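Local coordinates for leucine aminopeptidase 1 (Caenorhabditis elegans, PDB 2HC9), which removes N-terminal amino acids, preferably leucine, from peptides as a two-zinc M17 aminopeptidase and probably serves as a digestive enzyme, at residues Thr130-Ser135 against Gly465-Gly470; Ile390-Ala395 against Phe476-Gly481; Leu409-Leu414 against Ala419-Ser424. The protein carries 1 engineered substitution. All coordinates share one frame; numbering follows the deposited sequence. Where two conformers were deposited one is given.

Contact 1 (Thr130-Ser135 against Gly465-Gly470); sequences TFCKFS and GDRGTG. With SO4 (sulfate ion), chain E.
Cys132 and Arg467 mark the closest backbone approach, their CA atoms 7.9 Å apart, so the irregular chain of 130-135 and the short strand 467-468 share no backbone pairing and the gap is bridged by the arginine side chain. Arg467 leaves its strand toward the loop, bends at chi2 (-68°) and then runs out straight, which lays the guanidinium beside Phe134. NH1 and NH2 both donate to the carbonyl oxygen of Phe134, an end-on grip on one atom: Arg467 NH1 to Phe134 O is 2.9 Å, in the carbonyl plane on a lone pair, and Arg467 NH2 to Phe134 O is 3.1 Å. Cys132 covers one face, its CB 3.5 Å from Arg467 CZ and over the centre of the group, while SG rests alongside NE and CD. A sulfate, probably from the crystallisation liquor and also held by Lys98, takes a further edge: Arg467 NH2 to sulfate O2 is 2.7 Å and Arg467 NE to sulfate O3 is 2.9 Å. With carbonyl and sulfate lying along its edge, the flat cation is held against rotation. Asp178 forms a salt bridge with NH1 and also bonds Gly468 N. The contact thus ties the loop between helix 120-128 and strand 145-151 to the small hairpin 463-468 of the catalytic domain, beside the C-terminal end of helix 157-178.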
# COMPACT_ATOMS: atom_id res chain seq x y z
N THR A 130 -9.28 -23.67 28.65
CA THR A 130 -9.78 -24.38 27.47
C THR A 130 -11.29 -24.62 27.55
O THR A 130 -11.87 -25.15 26.61
CB THR A 130 -9.10 -25.76 27.27
OG1 THR A 130 -9.49 -26.65 28.34
CG2 THR A 130 -7.54 -25.61 27.18
N PHE A 131 -11.91 -24.28 28.69
CA PHE A 131 -13.37 -24.40 28.83
C PHE A 131 -14.04 -23.06 28.56
O PHE A 131 -14.32 -22.28 29.48
CB PHE A 131 -13.75 -25.04 30.18
CG PHE A 131 -13.42 -26.52 30.20
CD1 PHE A 131 -14.25 -27.43 29.56
CD2 PHE A 131 -12.22 -26.95 30.72
CE1 PHE A 131 -13.92 -28.78 29.50
CE2 PHE A 131 -11.87 -28.31 30.67
CZ PHE A 131 -12.72 -29.22 30.07
N CYS A 132 -14.20 -22.77 27.27
CA CYS A 132 -14.64 -21.42 26.86
C CYS A 132 -16.12 -21.27 27.17
O CYS A 132 -16.95 -22.03 26.65
CB CYS A 132 -14.38 -21.21 25.36
SG CYS A 132 -12.67 -21.55 24.89
N LYS A 133 -16.47 -20.31 28.01
CA LYS A 133 -17.87 -20.10 28.39
C LYS A 133 -18.69 -19.62 27.21
O LYS A 133 -19.85 -20.02 27.05
CB LYS A 133 -17.98 -19.08 29.54
CG LYS A 133 -17.47 -19.63 30.87
CD LYS A 133 -17.85 -18.71 32.01
CE LYS A 133 -17.46 -19.35 33.36
NZ LYS A 133 -18.20 -18.61 34.45
N PHE A 134 -18.12 -18.74 26.39
CA PHE A 134 -18.97 -17.98 25.49
C PHE A 134 -19.24 -18.66 24.15
O PHE A 134 -18.31 -18.99 23.41
CB PHE A 134 -18.43 -16.56 25.26
CG PHE A 134 -19.42 -15.70 24.53
CD1 PHE A 134 -20.46 -15.09 25.23
CD2 PHE A 134 -19.37 -15.57 23.14
CE1 PHE A 134 -21.43 -14.32 24.55
CE2 PHE A 134 -20.35 -14.81 22.46
CZ PHE A 134 -21.35 -14.18 23.19
N SER A 135 -20.52 -18.86 23.82
CA SER A 135 -20.89 -19.29 22.46
C SER A 135 -22.29 -18.81 22.13
O SER A 135 -23.16 -18.79 23.00
CB SER A 135 -20.85 -20.82 22.32
OG SER A 135 -21.26 -21.20 21.00
N GLY A 465 -5.47 -17.49 18.97
CA GLY A 465 -6.42 -17.88 17.94
C GLY A 465 -7.63 -16.99 18.13
O GLY A 465 -7.50 -15.76 18.26
N ASP A 466 -8.82 -17.58 18.20
CA ASP A 466 -10.07 -16.84 18.28
C ASP A 466 -10.59 -16.65 19.71
O ASP A 466 -11.77 -16.28 19.89
CB ASP A 466 -11.14 -17.56 17.46
CG ASP A 466 -10.79 -17.62 16.00
OD1 ASP A 466 -10.11 -16.70 15.53
OD2 ASP A 466 -11.17 -18.59 15.32
N ARG A 467 -9.75 -16.95 20.70
CA ARG A 467 -10.20 -17.02 22.07
C ARG A 467 -9.33 -16.22 23.03
O ARG A 467 -8.11 -16.27 22.94
CB ARG A 467 -10.26 -18.49 22.52
CG ARG A 467 -11.40 -19.27 21.82
CD ARG A 467 -12.79 -18.78 22.29
NE ARG A 467 -13.86 -19.72 21.91
CZ ARG A 467 -15.13 -19.61 22.31
NH1 ARG A 467 -15.49 -18.61 23.12
NH2 ARG A 467 -16.03 -20.53 21.95
N GLY A 468 -9.97 -15.52 23.97
CA GLY A 468 -9.26 -14.96 25.11
C GLY A 468 -8.59 -16.06 25.93
O GLY A 468 -9.13 -17.17 26.08
N THR A 469 -7.40 -15.75 26.44
CA THR A 469 -6.70 -16.71 27.32
C THR A 469 -7.11 -16.56 28.79
O THR A 469 -6.81 -17.43 29.62
CB THR A 469 -5.18 -16.50 27.24
OG1 THR A 469 -4.88 -15.11 27.48
CG2 THR A 469 -4.64 -16.93 25.86
N GLY A 470 -7.74 -15.44 29.14
CA GLY A 470 -7.97 -15.16 30.56
C GLY A 470 -6.71 -14.80 31.34
O GLY A 470 -6.58 -15.13 32.52
S SO4 E . -13.79 -23.36 20.77
O1 SO4 E . -13.44 -24.38 21.76
O2 SO4 E . -15.17 -22.93 20.95
O3 SO4 E . -12.85 -22.24 20.91
O4 SO4 E . -13.69 -23.89 19.40

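Contact 2 (Ile390-Ala395 against Phe476-Gly481); sequences IKAGKA and FSTLLG
The carbonyl oxygen of Ala392 is approached by two hydroxyls: Thr478 OG1 stands 2.9 Å from Ala392 O across the helix pair, and Ser396 OG bonds to the same oxygen from one turn further along its own helix. Thr478 OG1 also lies near Leu475 O in its own helix. With chi1 at 59°, OG1 sits between the backbone N and the carbonyl carbon, where it can face both its own preceding turn and the neighbouring helix; CG2 meanwhile lies loosely against Ala395. Ala392 is the close point of the crossing. Its methyl fits beside the root of Leu479, Ala392 CB being 3.8 Å from Leu479 CB, and Ala392 CB lies 3.5 Å from Thr478 OG1. Such small side chains allow the short axes to pass at 8.3 Å, with N-to-C directions 128° apart. Leu479 continues past Ala392 onto Glu388 and Ile389 of helix 383-396 and reaches Phe358 of strand 356-361. On other sides of helix 473-480, Phe476 packs on helix 277-290 and Ser477 on helix 157-178, so helix 473-480 is wedged between helix 383-396 and helices 277-290 and 157-178.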
# COMPACT_ATOMS: atom_id res chain seq x y z
N ILE A 390 8.26 -10.70 37.18
CA ILE A 390 8.78 -11.71 36.25
C ILE A 390 8.70 -13.08 36.93
O ILE A 390 8.27 -14.09 36.33
CB ILE A 390 10.22 -11.36 35.78
CG1 ILE A 390 10.17 -10.19 34.79
CG2 ILE A 390 10.87 -12.56 35.07
CD1 ILE A 390 11.50 -9.42 34.67
N LYS A 391 9.10 -13.10 38.20
CA LYS A 391 9.01 -14.31 39.00
C LYS A 391 7.55 -14.82 39.13
O LYS A 391 7.28 -16.04 38.99
CB LYS A 391 9.61 -14.02 40.39
CG LYS A 391 9.40 -15.13 41.39
CD LYS A 391 10.12 -14.78 42.68
CE LYS A 391 9.67 -15.65 43.84
NZ LYS A 391 10.51 -15.36 45.03
N ALA A 392 6.63 -13.90 39.40
CA ALA A 392 5.19 -14.20 39.41
C ALA A 392 4.68 -14.74 38.07
O ALA A 392 3.85 -15.65 38.06
CB ALA A 392 4.38 -12.97 39.84
N GLY A 393 5.18 -14.20 36.95
CA GLY A 393 4.82 -14.71 35.61
C GLY A 393 5.24 -16.16 35.44
O GLY A 393 4.48 -16.97 34.88
N LYS A 394 6.44 -16.49 35.92
CA LYS A 394 6.96 -17.85 35.81
C LYS A 394 6.14 -18.81 36.68
O LYS A 394 5.80 -19.90 36.23
CB LYS A 394 8.45 -17.91 36.20
CG LYS A 394 9.38 -17.32 35.10
CD LYS A 394 10.83 -17.63 35.44
CE LYS A 394 11.83 -16.71 34.72
NZ LYS A 394 11.80 -16.94 33.28
N ALA A 395 5.79 -18.37 37.88
CA ALA A 395 5.06 -19.23 38.82
C ALA A 395 3.60 -19.42 38.42
O ALA A 395 3.01 -20.43 38.78
CB ALA A 395 5.17 -18.70 40.25
N PHE A 476 -1.68 -12.09 38.99
CA PHE A 476 -1.84 -11.30 40.21
C PHE A 476 -2.12 -12.12 41.46
O PHE A 476 -1.82 -11.70 42.56
CB PHE A 476 -2.85 -10.17 40.04
CG PHE A 476 -2.29 -9.03 39.24
CD1 PHE A 476 -1.43 -8.12 39.84
CD2 PHE A 476 -2.54 -8.93 37.88
CE1 PHE A 476 -0.84 -7.08 39.09
CE2 PHE A 476 -1.98 -7.89 37.12
CZ PHE A 476 -1.12 -6.96 37.73
N SER A 477 -2.68 -13.31 41.27
CA SER A 477 -2.82 -14.24 42.39
C SER A 477 -1.46 -14.64 42.93
O SER A 477 -1.28 -14.68 44.14
CB SER A 477 -3.59 -15.49 41.96
OG SER A 477 -4.93 -15.11 41.77
N THR A 478 -0.52 -14.93 42.04
CA THR A 478 0.84 -15.31 42.48
C THR A 478 1.60 -14.10 42.96
O THR A 478 2.32 -14.18 43.94
CB THR A 478 1.72 -16.11 41.44
OG1 THR A 478 1.90 -15.36 40.23
CG2 THR A 478 1.13 -17.49 41.14
N LEU A 479 1.44 -12.96 42.29
CA LEU A 479 2.17 -11.74 42.70
C LEU A 479 1.74 -11.22 44.09
O LEU A 479 2.60 -10.86 44.93
CB LEU A 479 2.01 -10.63 41.65
CG LEU A 479 2.75 -9.31 41.95
CD1 LEU A 479 4.25 -9.56 41.93
CD2 LEU A 479 2.37 -8.27 40.90
N LEU A 480 0.43 -11.19 44.32
CA LEU A 480 -0.13 -10.57 45.52
C LEU A 480 -0.72 -11.61 46.49
O LEU A 480 -1.29 -11.24 47.52
CB LEU A 480 -1.19 -9.54 45.15
CG LEU A 480 -0.77 -8.44 44.16
CD1 LEU A 480 -1.97 -7.55 43.82
CD2 LEU A 480 0.33 -7.58 44.83
N GLY A 481 -0.58 -12.88 46.16
CA GLY A 481 -1.15 -13.97 46.97
C GLY A 481 -0.58 -14.11 48.38
O GLY A 481 -1.22 -14.72 49.24

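Contact 3 (Leu409-Leu414 against Ala419-Ser424); sequences LFFGDL and ADMKNS
Phe411 and Met421 meet through two different first torsions: the ring of Phe411 is swung anti to the backbone N, toward the strand, whereas Met421 CG lies between its backbone N and carbonyl carbon (chi1 64°), and an extended chi2 carries the sulfur on to the ring. The result is a Met-aromatic contact. Met421 SD lies 5.2 Å from the centroid of the Phe411 ring and at its edge, with the two side chains crossing at about a right angle; Phe411 CZ is also 4.0 Å from Met421 CB. The same ring makes an edge-to-face pair with Phe447, while Met421 reaches Leu440 of helix 433-442, so the thioether and ring belong to an apolar cluster with that helix. Leu414 follows the short 3-10 turn at 412-413 and closes the short loop between the two segments. Its carbonyl receives the amide of the strand residue, Lys422 N to Leu414 O at 2.8 Å and nearly straight at 172°, although the donor is tilted from the carbonyl plane. The Leu414 side chain runs alongside the Lys422 backbone and brings CD2 to 3.5 Å from Ser424 CA. This packing buries Lys422 O, for which the model offers no polar partner. The weakly bonded strand at about 421-422 runs parallel to 327-329 at the edge of a small sheet and leads toward the active site: Asn423 O accepts from Arg338, a predicted active-site residue, and Asn423 ND2 donates to Ala335 O, next to the zinc ligands Asp334 and Glu336. Next to Asn423, a water spans two carbonyls, donating to Asp413 O at 2.8 Å and to Ser424 O at 2.6 Å.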
# COMPACT_ATOMS: atom_id res chain seq x y z
N LEU A 409 15.21 9.39 28.38
CA LEU A 409 15.62 9.12 26.99
C LEU A 409 14.45 9.15 26.01
O LEU A 409 14.63 9.54 24.86
CB LEU A 409 16.30 7.76 26.88
CG LEU A 409 17.66 7.61 27.58
CD1 LEU A 409 18.17 6.17 27.32
CD2 LEU A 409 18.66 8.67 27.06
N PHE A 410 13.26 8.73 26.45
CA PHE A 410 12.18 8.41 25.51
C PHE A 410 10.97 9.35 25.55
O PHE A 410 10.21 9.40 24.60
CB PHE A 410 11.69 6.97 25.71
CG PHE A 410 12.77 5.91 25.60
CD1 PHE A 410 13.86 6.07 24.72
CD2 PHE A 410 12.65 4.72 26.32
CE1 PHE A 410 14.84 5.08 24.61
CE2 PHE A 410 13.62 3.69 26.21
CZ PHE A 410 14.73 3.87 25.34
N PHE A 411 10.77 10.08 26.65
CA PHE A 411 9.55 10.90 26.76
C PHE A 411 9.52 12.04 25.74
O PHE A 411 8.44 12.51 25.31
CB PHE A 411 9.33 11.39 28.21
CG PHE A 411 8.08 12.23 28.39
CD1 PHE A 411 6.82 11.67 28.19
CD2 PHE A 411 8.17 13.57 28.72
CE1 PHE A 411 5.66 12.44 28.33
CE2 PHE A 411 7.02 14.35 28.89
CZ PHE A 411 5.77 13.78 28.69
N GLY A 412 10.70 12.44 25.30
CA GLY A 412 10.82 13.41 24.21
C GLY A 412 10.16 12.97 22.90
O GLY A 412 9.82 13.80 22.06
N ASP A 413 9.97 11.66 22.73
CA ASP A 413 9.15 11.15 21.61
C ASP A 413 7.72 11.75 21.60
O ASP A 413 7.08 11.80 20.54
CB ASP A 413 9.07 9.62 21.66
CG ASP A 413 10.41 8.94 21.36
OD1 ASP A 413 11.34 9.60 20.80
OD2 ASP A 413 10.52 7.73 21.68
N LEU A 414 7.24 12.20 22.75
CA LEU A 414 5.88 12.74 22.86
C LEU A 414 5.86 14.25 22.98
O LEU A 414 4.87 14.82 23.42
CB LEU A 414 5.15 12.10 24.06
CG LEU A 414 5.03 10.59 23.95
CD1 LEU A 414 4.42 9.99 25.22
CD2 LEU A 414 4.19 10.22 22.72
N ALA A 419 0.87 21.66 23.53
CA ALA A 419 0.30 21.07 24.74
C ALA A 419 1.43 20.50 25.56
O ALA A 419 2.58 20.51 25.14
CB ALA A 419 -0.71 19.97 24.39
N ASP A 420 1.10 20.00 26.75
CA ASP A 420 2.13 19.44 27.61
C ASP A 420 2.79 18.22 26.98
O ASP A 420 3.96 17.96 27.22
CB ASP A 420 1.54 19.08 28.97
CG ASP A 420 1.16 20.30 29.78
OD1 ASP A 420 1.79 21.38 29.59
OD2 ASP A 420 0.25 20.18 30.63
N MET A 421 2.04 17.50 26.15
CA MET A 421 2.61 16.35 25.42
C MET A 421 1.62 15.95 24.34
O MET A 421 0.44 16.35 24.37
CB MET A 421 2.83 15.16 26.37
CG MET A 421 1.51 14.61 26.95
SD MET A 421 1.75 13.75 28.52
CE MET A 421 1.75 15.20 29.57
N LYS A 422 2.09 15.15 23.40
CA LYS A 422 1.20 14.44 22.46
C LYS A 422 0.95 13.05 23.04
O LYS A 422 1.71 12.60 23.88
CB LYS A 422 1.91 14.27 21.11
CG LYS A 422 2.19 15.56 20.35
CD LYS A 422 2.63 15.26 18.91
CE LYS A 422 2.86 16.58 18.15
NZ LYS A 422 3.34 16.34 16.74
N ASN A 423 -0.10 12.37 22.59
CA ASN A 423 -0.33 10.98 23.03
C ASN A 423 0.45 9.91 22.25
O ASN A 423 0.59 8.79 22.72
CB ASN A 423 -1.84 10.67 23.13
CG ASN A 423 -2.51 10.44 21.77
OD1 ASN A 423 -2.21 11.11 20.79
ND2 ASN A 423 -3.48 9.53 21.72
N SER A 424 0.99 10.24 21.08
CA SER A 424 1.77 9.26 20.34
C SER A 424 2.76 9.95 19.43
O SER A 424 2.81 11.18 19.36
CB SER A 424 0.87 8.29 19.54
OG SER A 424 0.50 8.84 18.32
O HOH W 1 4.88 12.79 19.18

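None of the three contacts touches another: contact 3 lies about 37 Å from contact 1 and about 32 Å from contact 2, centre to centre. Contacts 1 and 2 are the nearer pair, about 22 Å between centres, and are linked along the chain, since strand 467-468 leads on to helix 473-480. All three are partly buried, but their chemistry differs. Contact 1 joins two domains through one arginine, which also binds a sulfate probably from the liquor. Contact 2 is a helix crossing of small side chains. Contact 3 is a local turn, farthest from the chain's centre, mixing sulfur, ring, backbone and water, and alone it borders the active site. Contacts 1 and 3 both meet other subunits; contact 2 does not.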